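Local coordinates for dipeptidase AC. Metallo peptidase. MEROPS family M19 (Rhodobacter sphaeroides, PDB 3LY0), which probably hydrolyses dipeptides as a zinc-dependent metallodipeptidase, and here holds a phosphinate mimic of L-Ala-D-Ala at its metal centre, at residues Phe265-Leu270 / Ala278-Glu283; Glu283-His288 / Pro323-Ala328; Ala146-Leu151 / Val198-Arg203; Ile206-Ser211 / Asp219-Leu224. One frame throughout, in Å; residues are numbered along the deposited sequence.

Contact 1. Residues Phe265-Leu270 / Ala278-Glu283. With LY0 ((2R)-3-[(R)-[(1R)-1-aminoethyl](hydroxy)phosphoryl]-2-methylpropanoic acid), chain C.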
loop_
_atom_site.group_PDB
_atom_site.type_symbol
_atom_site.label_atom_id
_atom_site.label_comp_id
_atom_site.label_asym_id
_atom_site.label_seq_id
_atom_site.Cartn_x
_atom_site.Cartn_y
_atom_site.Cartn_z
ATOM N N PHE A 265 7.023 -4.957 -2.102
ATOM C CA PHE A 265 7.999 -6.021 -1.862
ATOM C C PHE A 265 7.463 -7.402 -2.246
ATOM O O PHE A 265 8.178 -8.397 -2.125
ATOM C CB PHE A 265 8.450 -6.091 -0.395
ATOM C CG PHE A 265 9.160 -4.853 0.118
ATOM C CD1 PHE A 265 9.564 -3.839 -0.740
ATOM C CD2 PHE A 265 9.413 -4.718 1.475
ATOM C CE1 PHE A 265 10.192 -2.708 -0.244
ATOM C CE2 PHE A 265 10.052 -3.602 1.975
ATOM C CZ PHE A 265 10.442 -2.594 1.113
ATOM N N ALA A 266 6.217 -7.480 -2.697
ATOM C CA ALA A 266 5.647 -8.769 -3.077
ATOM C C ALA A 266 6.481 -9.434 -4.159
ATOM O O ALA A 266 6.722 -8.847 -5.213
ATOM C CB ALA A 266 4.215 -8.591 -3.560
ATOM N N THR A 267 6.909 -10.666 -3.889
ATOM C CA THR A 267 7.710 -11.446 -4.824
ATOM C C THR A 267 7.060 -11.471 -6.211
ATOM O O THR A 267 7.738 -11.300 -7.238
ATOM C CB THR A 267 7.877 -12.881 -4.288
ATOM O OG1 THR A 267 6.589 -13.377 -3.901
ATOM C CG2 THR A 267 8.767 -12.870 -3.053
ATOM N N SER A 268 5.743 -11.659 -6.228
ATOM C CA SER A 268 4.989 -11.803 -7.473
ATOM C C SER A 268 5.097 -10.587 -8.382
ATOM O O SER A 268 4.924 -10.701 -9.591
ATOM C CB SER A 268 3.517 -12.041 -7.156
ATOM O OG SER A 268 3.378 -13.170 -6.306
ATOM N N PHE A 269 5.378 -9.424 -7.796
ATOM C CA PHE A 269 5.358 -8.178 -8.553
ATOM C C PHE A 269 6.762 -7.656 -8.821
ATOM O O PHE A 269 6.922 -6.653 -9.509
ATOM C CB PHE A 269 4.545 -7.109 -7.808
ATOM C CG PHE A 269 3.141 -7.539 -7.461
ATOM C CD1 PHE A 269 2.484 -8.520 -8.196
ATOM C CD2 PHE A 269 2.472 -6.942 -6.394
ATOM C CE1 PHE A 269 1.183 -8.904 -7.873
ATOM C CE2 PHE A 269 1.179 -7.317 -6.064
ATOM C CZ PHE A 269 0.535 -8.305 -6.797
ATOM N N LEU A 270 7.765 -8.341 -8.269
ATOM C CA LEU A 270 9.173 -7.965 -8.425
ATOM C C LEU A 270 9.925 -8.865 -9.405
ATOM O O LEU A 270 10.699 -8.388 -10.219
ATOM C CB LEU A 270 9.890 -8.043 -7.072
ATOM C CG LEU A 270 9.614 -6.952 -6.032
ATOM C CD1 LEU A 270 10.234 -7.307 -4.692
ATOM C CD2 LEU A 270 10.141 -5.606 -6.509
ATOM N N ALA A 278 9.942 -16.684 -2.443
ATOM C CA ALA A 278 10.842 -15.752 -1.774
ATOM C C ALA A 278 12.317 -15.973 -2.127
ATOM O O ALA A 278 13.174 -15.188 -1.710
ATOM C CB ALA A 278 10.653 -15.839 -0.260
ATOM N N GLU A 279 12.613 -17.042 -2.872
ATOM C CA GLU A 279 13.994 -17.381 -3.225
ATOM C C GLU A 279 14.464 -16.560 -4.419
ATOM O O GLU A 279 14.321 -16.961 -5.580
ATOM C CB GLU A 279 14.128 -18.883 -3.508
ATOM C CG GLU A 279 15.509 -19.302 -3.999
ATOM C CD GLU A 279 15.572 -20.770 -4.390
ATOM O OE1 GLU A 279 16.427 -21.127 -5.230
ATOM O OE2 GLU A 279 14.758 -21.563 -3.866
ATOM N N MET A 280 15.018 -15.393 -4.111
ATOM C CA MET A 280 15.447 -14.432 -5.111
ATOM C C MET A 280 16.491 -13.539 -4.462
ATOM O O MET A 280 16.639 -13.531 -3.242
ATOM C CB MET A 280 14.265 -13.577 -5.576
ATOM C CG MET A 280 13.571 -12.802 -4.439
ATOM S SD MET A 280 12.104 -11.842 -4.947
ATOM C CE MET A 280 12.849 -10.408 -5.698
ATOM N N GLY A 281 17.204 -12.779 -5.284
ATOM C CA GLY A 281 18.219 -11.874 -4.780
ATOM C C GLY A 281 17.796 -10.421 -4.881
ATOM O O GLY A 281 16.612 -10.112 -5.058
ATOM N N TRP A 282 18.765 -9.523 -4.765
ATOM C CA TRP A 282 18.491 -8.084 -4.827
ATOM C C TRP A 282 18.242 -7.554 -6.245
ATOM O O TRP A 282 17.634 -6.494 -6.413
ATOM C CB TRP A 282 19.629 -7.289 -4.178
ATOM C CG TRP A 282 19.798 -7.556 -2.728
ATOM C CD1 TRP A 282 20.894 -8.104 -2.118
ATOM C CD2 TRP A 282 18.847 -7.298 -1.686
ATOM N NE1 TRP A 282 20.685 -8.193 -0.766
ATOM C CE2 TRP A 282 19.434 -7.713 -0.474
ATOM C CE3 TRP A 282 17.556 -6.762 -1.661
ATOM C CZ2 TRP A 282 18.778 -7.607 0.750
ATOM C CZ3 TRP A 282 16.909 -6.655 -0.441
ATOM C CH2 TRP A 282 17.517 -7.078 0.742
ATOM N N GLU A 283 18.726 -8.261 -7.265
ATOM C CA GLU A 283 18.644 -7.755 -8.637
ATOM C C GLU A 283 17.245 -7.278 -9.055
ATOM O O GLU A 283 17.107 -6.203 -9.634
ATOM C CB GLU A 283 19.129 -8.800 -9.658
ATOM C CG GLU A 283 20.572 -9.266 -9.558
ATOM C CD GLU A 283 20.888 -10.328 -10.610
ATOM O OE1 GLU A 283 19.964 -10.706 -11.368
ATOM O OE2 GLU A 283 22.050 -10.787 -10.689
HETATM P P LY0 C . -2.696 -6.884 -0.515
HETATM C C1 LY0 C . -4.378 -8.849 0.540
HETATM N N1 LY0 C . -4.336 -6.603 1.589
HETATM C C2 LY0 C . -3.564 -7.628 0.909
HETATM C C4 LY0 C . -1.411 -8.034 -1.148
HETATM C C5 LY0 C . -1.416 -8.248 -2.636
HETATM C C6 LY0 C . -1.509 -6.963 -3.413
HETATM C C7 LY0 C . -0.364 -9.206 -3.134
HETATM O O31 LY0 C . -2.102 -5.596 0.003
HETATM O O32 LY0 C . -3.747 -6.535 -1.621
HETATM O O61 LY0 C . -1.808 -7.015 -4.735
HETATM O O62 LY0 C . -1.352 -5.858 -2.867
#
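M280 starts from a constrained first torsion, its CG lying between the backbone N and the carbonyl carbon (chi1 58°), and its chain then bends at chi3 (-78°), which lays SD beside T267 and CE beside L270. T267 has the same kind of first torsion: OG1 sits between its N and carbonyl carbon (chi1 49°), so that CG2 is left to face the 278-283 segment. This methyl comes within 3.8 Å of A278 CA, and T267 CG2 is 4.0 Å from M280 SD, the two side chains meeting at a slant. L270 crosses M280 at about a right angle: M280 CE lies 4.0 Å from L270 CB and 4.2 Å from L270 CD1. No hydrogen bond joins the segments. The buried hydroxyl of T267 instead bonds to R276 O, in the loop between them. One residue before L270, F269 points from the short, weakly bonded helical turn toward the inhibitor. The edge of its ring meets the ligand carboxylate, with F269 CE2 3.3 Å from LY0 O61, while F269 CZ is 3.9 Å from the ligand carbon C7. With an alanine here, a gap would probably open beside O61 and C7, leaving that end of the ligand freer to shift. N245 and N235 both donate to F269 O, holding the F269 carbonyl, and R244, touched by the same ring, bonds to the ligand. The turn thus has a packed outer side and a ligand-facing inner side, as in the loops that wall the active site of TIM-barrel metallopeptidases.

Contact 2. Residues Glu283-His288 / Pro323-Ala328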
loop_
_atom_site.group_PDB
_atom_site.type_symbol
_atom_site.label_atom_id
_atom_site.label_comp_id
_atom_site.label_asym_id
_atom_site.label_seq_id
_atom_site.Cartn_x
_atom_site.Cartn_y
_atom_site.Cartn_z
ATOM N N GLU A 283 18.726 -8.261 -7.265
ATOM C CA GLU A 283 18.644 -7.755 -8.637
ATOM C C GLU A 283 17.245 -7.278 -9.055
ATOM O O GLU A 283 17.107 -6.203 -9.634
ATOM C CB GLU A 283 19.129 -8.800 -9.658
ATOM C CG GLU A 283 20.572 -9.266 -9.558
ATOM C CD GLU A 283 20.888 -10.328 -10.610
ATOM O OE1 GLU A 283 19.964 -10.706 -11.368
ATOM O OE2 GLU A 283 22.050 -10.787 -10.689
ATOM N N PRO A 284 16.203 -8.086 -8.797
ATOM C CA PRO A 284 14.883 -7.636 -9.260
ATOM C C PRO A 284 14.394 -6.394 -8.519
ATOM O O PRO A 284 13.701 -5.556 -9.101
ATOM C CB PRO A 284 13.971 -8.837 -8.954
ATOM C CG PRO A 284 14.923 -10.020 -8.904
ATOM C CD PRO A 284 16.168 -9.468 -8.284
ATOM N N VAL A 285 14.740 -6.279 -7.245
ATOM C CA VAL A 285 14.361 -5.101 -6.466
ATOM C C VAL A 285 14.976 -3.850 -7.098
ATOM O O VAL A 285 14.296 -2.855 -7.327
ATOM C CB VAL A 285 14.829 -5.230 -5.012
ATOM C CG1 VAL A 285 14.552 -3.942 -4.235
ATOM C CG2 VAL A 285 14.149 -6.428 -4.335
ATOM N N LEU A 286 16.266 -3.916 -7.415
ATOM C CA LEU A 286 16.951 -2.763 -7.985
ATOM C C LEU A 286 16.549 -2.504 -9.426
ATOM O O LEU A 286 16.596 -1.375 -9.904
ATOM C CB LEU A 286 18.464 -2.945 -7.883
ATOM C CG LEU A 286 18.976 -2.862 -6.448
ATOM C CD1 LEU A 286 20.428 -3.314 -6.379
ATOM C CD2 LEU A 286 18.796 -1.446 -5.897
ATOM N N ARG A 287 16.159 -3.556 -10.133
ATOM C CA ARG A 287 15.683 -3.415 -11.492
ATOM C C ARG A 287 14.416 -2.561 -11.488
ATOM O O ARG A 287 14.286 -1.613 -12.257
ATOM C CB ARG A 287 15.386 -4.804 -12.061
ATOM C CG ARG A 287 15.287 -4.873 -13.563
ATOM C CD ARG A 287 15.350 -6.333 -14.022
ATOM N NE ARG A 287 16.434 -7.070 -13.362
ATOM C CZ ARG A 287 16.286 -8.226 -12.711
ATOM N NH1 ARG A 287 15.094 -8.811 -12.631
ATOM N NH2 ARG A 287 17.340 -8.808 -12.143
ATOM N N HIS A 288 13.475 -2.895 -10.610
ATOM C CA HIS A 288 12.250 -2.106 -10.515
ATOM C C HIS A 288 12.522 -0.690 -10.034
ATOM O O HIS A 288 11.981 0.263 -10.585
ATOM C CB HIS A 288 11.237 -2.791 -9.607
ATOM C CG HIS A 288 10.467 -3.875 -10.288
ATOM N ND1 HIS A 288 9.303 -3.639 -10.992
ATOM C CD2 HIS A 288 10.718 -5.201 -10.403
ATOM C CE1 HIS A 288 8.863 -4.779 -11.496
ATOM N NE2 HIS A 288 9.698 -5.743 -11.144
ATOM N N PRO A 323 17.284 -2.616 6.876
ATOM C CA PRO A 323 18.697 -2.229 6.753
ATOM C C PRO A 323 19.455 -2.989 5.662
ATOM O O PRO A 323 20.273 -2.386 4.960
ATOM C CB PRO A 323 19.265 -2.526 8.147
ATOM C CG PRO A 323 18.084 -2.349 9.071
ATOM C CD PRO A 323 16.908 -2.903 8.273
ATOM N N ALA A 324 19.199 -4.286 5.510
ATOM C CA ALA A 324 19.825 -5.063 4.440
ATOM C C ALA A 324 19.418 -4.540 3.062
ATOM O O ALA A 324 20.232 -4.484 2.139
ATOM C CB ALA A 324 19.482 -6.538 4.574
ATOM N N LEU A 325 18.147 -4.169 2.924
ATOM C CA LEU A 325 17.673 -3.584 1.678
ATOM C C LEU A 325 18.437 -2.295 1.373
ATOM O O LEU A 325 18.906 -2.079 0.245
ATOM C CB LEU A 325 16.161 -3.310 1.766
ATOM C CG LEU A 325 15.556 -2.438 0.661
ATOM C CD1 LEU A 325 15.764 -3.045 -0.712
ATOM C CD2 LEU A 325 14.061 -2.199 0.906
ATOM N N GLN A 326 18.578 -1.453 2.389
ATOM C CA GLN A 326 19.298 -0.191 2.224
ATOM C C GLN A 326 20.752 -0.419 1.815
ATOM O O GLN A 326 21.276 0.294 0.964
ATOM C CB GLN A 326 19.210 0.657 3.484
ATOM C CG GLN A 326 17.818 1.218 3.725
ATOM C CD GLN A 326 17.768 2.157 4.907
ATOM O OE1 GLN A 326 18.759 2.803 5.237
ATOM N NE2 GLN A 326 16.610 2.242 5.555
ATOM N N ALA A 327 21.387 -1.430 2.397
ATOM C CA ALA A 327 22.759 -1.769 2.022
ATOM C C ALA A 327 22.887 -2.155 0.549
ATOM O O ALA A 327 23.851 -1.767 -0.130
ATOM C CB ALA A 327 23.292 -2.883 2.905
ATOM N N ALA A 328 21.930 -2.935 0.046
ATOM C CA ALA A 328 21.926 -3.310 -1.366
ATOM C C ALA A 328 21.713 -2.091 -2.260
ATOM O O ALA A 328 22.327 -1.962 -3.323
ATOM C CB ALA A 328 20.862 -4.382 -1.645
#
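L286, A328 and L325 give up the most surface where helix 283-296 lies beside helix 322-332. L286 reaches across with one branch: its CD1 is 3.8 Å from A328 O, a methyl resting against a backbone carbonyl oxygen. The A328 methyl points at the first helix but stays farther off, A328 CB being 4.9 Å from L286 CD1. That same methyl is also touched by the indole of W282, just before helix 283-296, so L286 meets the carbonyl of A328 while W282 covers its methyl. L325 works one turn earlier. Its CG is anti to the backbone N (chi1 168°), which carries the branched end toward V285, and the two side chains meet at a slant with L325 CD1 3.8 Å from V285 CG1. V285 also packs on L263 of strand 260-263, linking this helix pair to the parallel strands beneath. The charged groups pair within the first helix and with the loop before it. R287 makes a long, weak ion pair with E283, R287 NH2 to E283 OE1 at 3.3 Å, and a salt bridge to E272. One face of its guanidinium lies over E283 O and P284 CA, both offset toward the rim. The contact therefore rests on methyl groups, with neither a hydrogen bond nor an ion pair across it: at this point the helices probably owe their fit to shape rather than to directional bonds.

Contact 3. Residues Ala146-Leu151 / Val198-Arg203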
loop_
_atom_site.group_PDB
_atom_site.type_symbol
_atom_site.label_atom_id
_atom_site.label_comp_id
_atom_site.label_asym_id
_atom_site.label_seq_id
_atom_site.Cartn_x
_atom_site.Cartn_y
_atom_site.Cartn_z
ATOM N N ALA A 146 -22.547 4.185 -1.860
ATOM C CA ALA A 146 -22.512 5.038 -3.048
ATOM C C ALA A 146 -22.949 6.477 -2.751
ATOM O O ALA A 146 -22.568 7.413 -3.448
ATOM C CB ALA A 146 -23.365 4.431 -4.165
ATOM N N ASP A 147 -23.730 6.643 -1.689
ATOM C CA ASP A 147 -24.151 7.959 -1.216
ATOM C C ASP A 147 -22.992 8.795 -0.655
ATOM O O ASP A 147 -23.073 10.022 -0.569
ATOM C CB ASP A 147 -25.213 7.763 -0.135
ATOM C CG ASP A 147 -24.787 6.727 0.890
ATOM O OD1 ASP A 147 -25.114 5.524 0.732
ATOM O OD2 ASP A 147 -24.079 7.111 1.825
ATOM N N LEU A 148 -21.910 8.110 -0.282
ATOM C CA LEU A 148 -20.706 8.727 0.278
ATOM C C LEU A 148 -20.815 9.211 1.726
ATOM O O LEU A 148 -19.877 9.814 2.248
ATOM C CB LEU A 148 -20.182 9.863 -0.604
ATOM C CG LEU A 148 -19.914 9.509 -2.069
ATOM C CD1 LEU A 148 -19.256 10.676 -2.767
ATOM C CD2 LEU A 148 -19.034 8.285 -2.175
ATOM N N ASP A 149 -21.949 8.963 2.378
ATOM C CA ASP A 149 -22.123 9.465 3.738
ATOM C C ASP A 149 -21.024 8.979 4.669
ATOM O O ASP A 149 -20.540 9.737 5.514
ATOM C CB ASP A 149 -23.473 9.045 4.316
ATOM C CG ASP A 149 -24.597 9.961 3.909
ATOM O OD1 ASP A 149 -24.352 10.939 3.167
ATOM O OD2 ASP A 149 -25.729 9.699 4.359
ATOM N N ALA A 150 -20.639 7.713 4.523
ATOM C CA ALA A 150 -19.625 7.149 5.411
ATOM C C ALA A 150 -18.223 7.674 5.121
ATOM O O ALA A 150 -17.347 7.563 5.961
ATOM C CB ALA A 150 -19.651 5.632 5.386
ATOM N N LEU A 151 -17.998 8.220 3.927
ATOM C CA LEU A 151 -16.718 8.862 3.651
ATOM C C LEU A 151 -16.479 9.999 4.638
ATOM O O LEU A 151 -15.386 10.152 5.170
ATOM C CB LEU A 151 -16.655 9.374 2.205
ATOM C CG LEU A 151 -15.310 9.961 1.762
ATOM C CD1 LEU A 151 -14.294 8.842 1.631
ATOM C CD2 LEU A 151 -15.463 10.691 0.423
ATOM N N VAL A 198 -14.110 10.296 -6.305
ATOM C CA VAL A 198 -12.896 11.043 -6.614
ATOM C C VAL A 198 -13.057 12.516 -6.255
ATOM O O VAL A 198 -12.205 13.105 -5.606
ATOM C CB VAL A 198 -12.506 10.902 -8.109
ATOM C CG1 VAL A 198 -11.396 11.883 -8.481
ATOM C CG2 VAL A 198 -12.093 9.475 -8.413
ATOM N N ALA A 199 -14.173 13.104 -6.676
ATOM C CA ALA A 199 -14.416 14.515 -6.418
ATOM C C ALA A 199 -14.464 14.817 -4.919
ATOM O O ALA A 199 -13.913 15.814 -4.466
ATOM C CB ALA A 199 -15.705 14.961 -7.099
ATOM N N GLU A 200 -15.115 13.938 -4.157
ATOM C CA GLU A 200 -15.288 14.160 -2.726
ATOM C C GLU A 200 -13.984 13.949 -1.971
ATOM O O GLU A 200 -13.682 14.683 -1.026
ATOM C CB GLU A 200 -16.387 13.267 -2.155
ATOM C CG GLU A 200 -16.935 13.761 -0.834
ATOM C CD GLU A 200 -17.629 15.100 -0.975
ATOM O OE1 GLU A 200 -17.636 15.877 0.001
ATOM O OE2 GLU A 200 -18.165 15.371 -2.071
ATOM N N CYS A 201 -13.194 12.967 -2.404
ATOM C CA CYS A 201 -11.875 12.785 -1.790
ATOM C C CYS A 201 -10.985 13.995 -2.052
ATOM O O CYS A 201 -10.262 14.447 -1.162
ATOM C CB CYS A 201 -11.187 11.504 -2.264
ATOM S SG CYS A 201 -11.873 9.994 -1.551
ATOM N N ASN A 202 -11.029 14.522 -3.278
ATOM C CA ASN A 202 -10.296 15.752 -3.566
ATOM C C ASN A 202 -10.723 16.897 -2.642
ATOM O O ASN A 202 -9.893 17.640 -2.127
ATOM C CB ASN A 202 -10.512 16.198 -5.015
ATOM C CG ASN A 202 -9.725 15.368 -6.043
ATOM O OD1 ASN A 202 -9.957 15.511 -7.238
ATOM N ND2 ASN A 202 -8.784 14.533 -5.589
ATOM N N ARG A 203 -12.029 17.046 -2.448
ATOM C CA ARG A 203 -12.531 18.135 -1.618
ATOM C C ARG A 203 -12.115 17.966 -0.160
ATOM O O ARG A 203 -11.723 18.927 0.499
ATOM C CB ARG A 203 -14.052 18.246 -1.733
ATOM C CG ARG A 203 -14.577 19.618 -1.337
ATOM C CD ARG A 203 -16.093 19.681 -1.428
ATOM N NE ARG A 203 -16.719 18.765 -0.479
ATOM C CZ ARG A 203 -16.803 18.991 0.829
ATOM N NH1 ARG A 203 -17.387 18.103 1.623
ATOM N NH2 ARG A 203 -16.292 20.102 1.346
#
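E200 meets L148 and L151 through the carbon part of its chain and keeps its charge for its own helix. At the root, E200 CB lies 3.8 Å from L151 CD2 and 3.9 Å from L148 CD1, a methylene shared by two leucines. One atom on, E200 CG makes the closest approach, 3.6 Å to the same L151 CD2. A bend at chi2 (64°) then turns the carboxylate toward R203. At the tip, E200 OE1 takes two donors from one guanidinium held side-on: R203 NH1 at 2.8 Å, nearly in line with the C-O bond, and R203 NE at 3.1 Å, from above the carboxylate plane. With an alanine at this position, R203 would probably lose its mate and the L151 methyl part of its cover. C201 adds its sulfur, L151 CD2 and CD1 each being 4.2 Å from C201 SG. On the other segment, D147 OD2 accepts from D149 N in an Asx turn at the start of helix 149-157, with L148 at the N-cap. Helices 149-157 and 192-204 are thus joined by carbon and sulfur contacts, while the ion pair, running within one helix, adds no direct bond between them.

Contact 4. Residues Ile206-Ser211 / Asp219-Leu224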
loop_
_atom_site.group_PDB
_atom_site.type_symbol
_atom_site.label_atom_id
_atom_site.label_comp_id
_atom_site.label_asym_id
_atom_site.label_seq_id
_atom_site.Cartn_x
_atom_site.Cartn_y
_atom_site.Cartn_z
ATOM N N ILE A 206 -8.484 13.769 0.967
ATOM C CA ILE A 206 -8.169 12.358 1.195
ATOM C C ILE A 206 -7.378 11.853 -0.007
ATOM O O ILE A 206 -7.830 11.970 -1.142
ATOM C CB ILE A 206 -9.463 11.524 1.348
ATOM C CG1 ILE A 206 -10.224 11.963 2.605
ATOM C CG2 ILE A 206 -9.145 10.029 1.399
ATOM C CD1 ILE A 206 -11.579 11.307 2.766
ATOM N N MET A 207 -6.193 11.296 0.240
ATOM C CA MET A 207 -5.355 10.773 -0.841
ATOM C C MET A 207 -6.037 9.593 -1.511
ATOM O O MET A 207 -6.535 8.697 -0.841
ATOM C CB MET A 207 -3.997 10.326 -0.281
ATOM C CG MET A 207 -2.905 10.003 -1.332
ATOM S SD MET A 207 -1.500 9.018 -0.667
ATOM C CE MET A 207 -2.163 7.366 -0.913
ATOM N N LEU A 208 -6.050 9.593 -2.840
ATOM C CA LEU A 208 -6.545 8.449 -3.595
ATOM C C LEU A 208 -5.393 7.528 -3.956
ATOM O O LEU A 208 -4.340 7.986 -4.392
ATOM C CB LEU A 208 -7.225 8.932 -4.871
ATOM C CG LEU A 208 -8.538 9.660 -4.624
ATOM C CD1 LEU A 208 -8.835 10.618 -5.770
ATOM C CD2 LEU A 208 -9.652 8.644 -4.444
ATOM N N ASP A 209 -5.605 6.230 -3.771
ATOM C CA ASP A 209 -4.595 5.220 -4.056
ATOM C C ASP A 209 -5.055 4.387 -5.252
ATOM O O ASP A 209 -6.131 3.772 -5.220
ATOM C CB ASP A 209 -4.417 4.324 -2.830
ATOM C CG ASP A 209 -3.338 3.263 -3.012
ATOM O OD1 ASP A 209 -2.606 3.273 -4.030
ATOM O OD2 ASP A 209 -3.228 2.405 -2.107
ATOM N N LEU A 210 -4.237 4.369 -6.300
ATOM C CA LEU A 210 -4.556 3.663 -7.534
ATOM C C LEU A 210 -4.130 2.196 -7.543
ATOM O O LEU A 210 -4.496 1.457 -8.458
ATOM C CB LEU A 210 -3.898 4.381 -8.712
ATOM C CG LEU A 210 -4.253 5.862 -8.863
ATOM C CD1 LEU A 210 -3.229 6.560 -9.743
ATOM C CD2 LEU A 210 -5.640 5.993 -9.455
ATOM N N SER A 211 -3.337 1.759 -6.560
ATOM C CA SER A 211 -2.977 0.342 -6.504
ATOM C C SER A 211 -4.248 -0.513 -6.463
ATOM O O SER A 211 -5.164 -0.250 -5.673
ATOM C CB SER A 211 -2.067 0.023 -5.307
ATOM O OG SER A 211 -0.791 0.637 -5.441
ATOM N N ASP A 219 -7.267 5.619 -15.713
ATOM C CA ASP A 219 -7.427 6.724 -16.654
ATOM C C ASP A 219 -8.485 7.727 -16.184
ATOM O O ASP A 219 -8.325 8.933 -16.358
ATOM C CB ASP A 219 -7.781 6.204 -18.050
ATOM C CG ASP A 219 -6.610 5.525 -18.743
ATOM O OD1 ASP A 219 -5.452 5.719 -18.315
ATOM O OD2 ASP A 219 -6.852 4.798 -19.726
ATOM N N ASP A 220 -9.564 7.217 -15.601
ATOM C CA ASP A 220 -10.626 8.061 -15.064
ATOM C C ASP A 220 -10.108 8.944 -13.931
ATOM O O ASP A 220 -10.362 10.146 -13.895
ATOM C CB ASP A 220 -11.798 7.204 -14.580
ATOM C CG ASP A 220 -12.611 6.617 -15.725
ATOM O OD1 ASP A 220 -12.534 7.144 -16.863
ATOM O OD2 ASP A 220 -13.324 5.620 -15.492
ATOM N N VAL A 221 -9.352 8.357 -13.007
ATOM C CA VAL A 221 -8.801 9.149 -11.919
ATOM C C VAL A 221 -7.812 10.184 -12.456
ATOM O O VAL A 221 -7.809 11.337 -12.025
ATOM C CB VAL A 221 -8.132 8.274 -10.846
ATOM C CG1 VAL A 221 -7.566 9.153 -9.737
ATOM C CG2 VAL A 221 -9.132 7.277 -10.295
ATOM N N ALA A 222 -6.979 9.775 -13.413
ATOM C CA ALA A 222 -6.020 10.707 -13.998
ATOM C C ALA A 222 -6.715 11.908 -14.631
ATOM O O ALA A 222 -6.195 13.021 -14.610
ATOM C CB ALA A 222 -5.162 9.997 -15.025
ATOM N N ARG A 223 -7.891 11.669 -15.200
ATOM C CA ARG A 223 -8.649 12.726 -15.858
ATOM C C ARG A 223 -9.381 13.614 -14.851
ATOM O O ARG A 223 -9.530 14.814 -15.069
ATOM C CB ARG A 223 -9.646 12.104 -16.836
ATOM C CG ARG A 223 -10.452 13.123 -17.637
ATOM C CD ARG A 223 -11.393 12.441 -18.626
ATOM N NE ARG A 223 -12.526 11.813 -17.953
ATOM C CZ ARG A 223 -12.668 10.501 -17.786
ATOM N NH1 ARG A 223 -11.750 9.663 -18.252
ATOM N NH2 ARG A 223 -13.737 10.029 -17.155
ATOM N N LEU A 224 -9.811 13.022 -13.740
ATOM C CA LEU A 224 -10.729 13.696 -12.815
ATOM C C LEU A 224 -10.100 14.302 -11.568
ATOM O O LEU A 224 -10.591 15.301 -11.045
ATOM C CB LEU A 224 -11.837 12.730 -12.387
ATOM C CG LEU A 224 -12.748 12.267 -13.525
ATOM C CD1 LEU A 224 -13.611 11.086 -13.105
ATOM C CD2 LEU A 224 -13.599 13.436 -14.023
#
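L210 and V221 touch between two segments whose flat groups are held within their own segment. In the plane of the R223 guanidinium, at its edge, lies D220 OD1, gripped end-on by both terminal nitrogens. D220 OD1 receives R223 NH1 (3.0 Å) on its anti lone pair, away from OD2, whereas R223 NH2, at 3.1 Å from the same D220 OD1, comes from above the carboxylate plane. Across the contact, the D209 carboxylate receives S211 N at D209 OD1 (3.0 Å), 58° out of its plane, closing an Asx turn, and its OD2 pairs with T232 OG1. This turn follows strand 207-208 and leads directly to H212, a zinc ligand; strand 207-208 and the succeeding helix 215-224 form a beta-alpha unit of the TIM barrel. The pair that fastens helix to strand end is apolar. L210 CD2 settles against the whole isopropyl group, 3.7 Å from V221 CB and 3.8 Å from V221 CG2. The two side chains run past each other in opposite directions, and L210 CG, anti to its carbonyl carbon (chi1 -56°), swings the branch toward the helix. L208 makes a looser touch, L208 CD1 to V221 CG1 at 4.4 Å, while its side chain also packs on V198 and C201 of helix 192-204. The neighbouring A222 turns to helix 248-256, where it packs on M253.

Overall arrangement
Along the chain contact 3 comes first, then contact 4, contact 1 and contact 2. They fall into two pairs. Contacts 3 and 4 have centres about 13 Å apart and follow on through helix 192-204 and strand 207-208; C201 O and I206 N probably share a hydrogen bond between them. Contacts 1 and 2, with centres about 10 Å apart, share E283 and sit beside the sheet of strands 230-231, 260-263 and 301-303. The pairs lie well separated, contacts 2 and 3 having centres about 38 Å apart on opposite sides of the chain's centre. Contact 1 reaches the inhibitor through F269, and contact 4 lies just before the zinc ligand H212, whereas 2 and 3 join outer helices of the TIM barrel.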